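Local coordinates for protein putative glutathionylspermidine synthase (Methylobacillus flagellatus, PDB 3N6X) that is probably an ATP-dependent ligase of the circularly permuted ATP-grasp type, perhaps a glutathionylspermidine synthase, at residues L365-V370 / Y403-T408. Residues are numbered along the deposited sequence; the frame is centred on the assembly and turned at random.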
loop_
_atom_site.group_PDB
_atom_site.type_symbol
_atom_site.label_atom_id
_atom_site.label_comp_id
_atom_site.label_asym_id
_atom_site.label_seq_id
_atom_site.Cartn_x
_atom_site.Cartn_y
_atom_site.Cartn_z
ATOM N N LEU A 365 -6.079 10.272 -21.654
ATOM C CA LEU A 365 -5.665 9.241 -20.708
ATOM C C LEU A 365 -4.527 9.653 -19.814
ATOM O O LEU A 365 -3.891 10.687 -20.039
ATOM C CB LEU A 365 -5.278 7.947 -21.470
ATOM C CG LEU A 365 -6.323 7.371 -22.417
ATOM C CD1 LEU A 365 -5.698 6.365 -23.353
ATOM C CD2 LEU A 365 -7.482 6.748 -21.654
ATOM N N VAL A 366 -4.244 8.806 -18.801
ATOM C CA VAL A 366 -3.128 8.948 -17.878
ATOM C C VAL A 366 -2.212 7.767 -18.124
ATOM O O VAL A 366 -2.648 6.619 -18.012
ATOM C CB VAL A 366 -3.605 8.997 -16.390
ATOM C CG1 VAL A 366 -2.419 8.908 -15.430
ATOM C CG2 VAL A 366 -4.425 10.251 -16.120
ATOM N N VAL A 367 -0.962 8.029 -18.494
ATOM C CA VAL A 367 -0.012 6.953 -18.781
ATOM C C VAL A 367 1.061 6.931 -17.726
ATOM O O VAL A 367 1.549 7.984 -17.342
ATOM C CB VAL A 367 0.571 7.045 -20.225
ATOM C CG1 VAL A 367 1.374 5.799 -20.575
ATOM C CG2 VAL A 367 -0.538 7.277 -21.247
ATOM N N LYS A 368 1.381 5.741 -17.198
ATOM C CA LYS A 368 2.374 5.590 -16.137
ATOM C C LYS A 368 3.337 4.493 -16.493
ATOM O O LYS A 368 2.928 3.494 -17.081
ATOM C CB LYS A 368 1.700 5.208 -14.794
ATOM C CG LYS A 368 0.442 5.970 -14.416
ATOM C CD LYS A 368 -0.328 5.185 -13.353
ATOM C CE LYS A 368 -1.520 5.934 -12.832
ATOM N NZ LYS A 368 -2.300 5.111 -11.874
ATOM N N GLU A 369 4.596 4.606 -16.037
ATOM C CA GLU A 369 5.544 3.516 -16.216
ATOM C C GLU A 369 5.417 2.501 -15.088
ATOM O O GLU A 369 5.027 2.859 -13.979
ATOM C CB GLU A 369 7.000 3.998 -16.400
ATOM C CG GLU A 369 7.336 5.328 -15.757
ATOM C CD GLU A 369 8.761 5.791 -15.997
ATOM O OE1 GLU A 369 9.155 5.927 -17.179
ATOM O OE2 GLU A 369 9.470 6.065 -15.000
ATOM N N VAL A 370 5.670 1.226 -15.391
ATOM C CA VAL A 370 5.543 0.140 -14.427
ATOM C C VAL A 370 6.699 0.186 -13.401
ATOM O O VAL A 370 6.459 0.506 -12.236
ATOM C CB VAL A 370 5.415 -1.235 -15.144
ATOM C CG1 VAL A 370 5.457 -2.391 -14.143
ATOM C CG2 VAL A 370 4.140 -1.293 -15.985
ATOM N N TYR A 403 4.756 0.399 -19.863
ATOM C CA TYR A 403 3.691 1.355 -19.587
ATOM C C TYR A 403 2.316 0.737 -19.423
ATOM O O TYR A 403 2.034 -0.351 -19.943
ATOM C CB TYR A 403 3.644 2.453 -20.664
ATOM C CG TYR A 403 4.880 3.321 -20.691
ATOM C CD1 TYR A 403 5.984 2.974 -21.470
ATOM C CD2 TYR A 403 4.953 4.492 -19.941
ATOM C CE1 TYR A 403 7.136 3.756 -21.480
ATOM C CE2 TYR A 403 6.101 5.284 -19.944
ATOM C CZ TYR A 403 7.192 4.911 -20.715
ATOM O OH TYR A 403 8.319 5.694 -20.731
ATOM N N ILE A 404 1.467 1.433 -18.671
ATOM C CA ILE A 404 0.059 1.133 -18.507
ATOM C C ILE A 404 -0.651 2.451 -18.646
ATOM O O ILE A 404 -0.020 3.500 -18.485
ATOM C CB ILE A 404 -0.297 0.410 -17.161
ATOM C CG1 ILE A 404 0.129 1.221 -15.929
ATOM C CG2 ILE A 404 0.224 -1.017 -17.117
ATOM C CD1 ILE A 404 -1.033 1.817 -15.191
ATOM N N ALA A 405 -1.934 2.427 -18.979
ATOM C CA ALA A 405 -2.705 3.663 -19.099
ATOM C C ALA A 405 -4.088 3.480 -18.528
ATOM O O ALA A 405 -4.623 2.380 -18.560
ATOM C CB ALA A 405 -2.784 4.114 -20.558
ATOM N N GLN A 406 -4.648 4.542 -17.959
ATOM C CA GLN A 406 -5.982 4.510 -17.378
ATOM C C GLN A 406 -6.727 5.768 -17.797
ATOM O O GLN A 406 -6.090 6.786 -18.083
ATOM C CB GLN A 406 -5.890 4.444 -15.838
ATOM C CG GLN A 406 -5.383 3.101 -15.292
ATOM C CD GLN A 406 -4.983 3.181 -13.840
ATOM O OE1 GLN A 406 -4.630 4.246 -13.322
ATOM N NE2 GLN A 406 -4.965 2.038 -13.165
ATOM N N PRO A 407 -8.076 5.758 -17.815
ATOM C CA PRO A 407 -8.795 7.008 -18.092
ATOM C C PRO A 407 -8.531 8.030 -16.981
ATOM O O PRO A 407 -8.266 7.631 -15.846
ATOM C CB PRO A 407 -10.259 6.572 -18.121
ATOM C CG PRO A 407 -10.308 5.350 -17.273
ATOM C CD PRO A 407 -9.004 4.658 -17.476
ATOM N N THR A 408 -8.528 9.337 -17.313
ATOM C CA THR A 408 -8.304 10.389 -16.306
ATOM C C THR A 408 -9.525 10.468 -15.395
ATOM O O THR A 408 -10.629 10.764 -15.861
ATOM C CB THR A 408 -7.930 11.738 -16.972
ATOM O OG1 THR A 408 -6.801 11.533 -17.829
ATOM C CG2 THR A 408 -7.601 12.831 -15.944
#
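Lys368 reaches over to Gln406 on the face of the sheet that also carries Val366 and Ile404. Its CG lies anti to the carbonyl carbon (chi1 -44°), and the chain beyond runs extended. NZ thereby comes 2.9 Å from Gln406 OE1 and donates a hydrogen bond, from above the amide's carbonyl plane. On the way, Lys368 CD passes Ile404 CD1 at 3.9 Å. Gln406 NE2 bonds to Thr346 OG1, so both ends of the amide are held. Cutting Lys368 back to an alanine is likely to leave Gln406 OE1 without this donor and to uncover the end of Ile404.

The other face is mainly apolar. The Val367 and Tyr403 side chains cross at about a right angle, with Val367 CG1 3.9 Å from ring atom Tyr403 CD2. Val367 CG2 packs on Ala405 CB. Glu369 runs alongside Tyr403, with CB near ring atom CE2.

Between the two faces, antiparallel hydrogen-bonded pairs join Val366 with Gln406 and Lys368 with Ile404. Strands 365-369 and 403-407 are central in a four-stranded antiparallel sheet, flanked by 378-380 and 347-348 respectively. Helices 352-360 and 386-398 pack on the Val367 face through Val358, Phe392 and Ile396, consistent with an ATP-grasp alpha/beta subdomain.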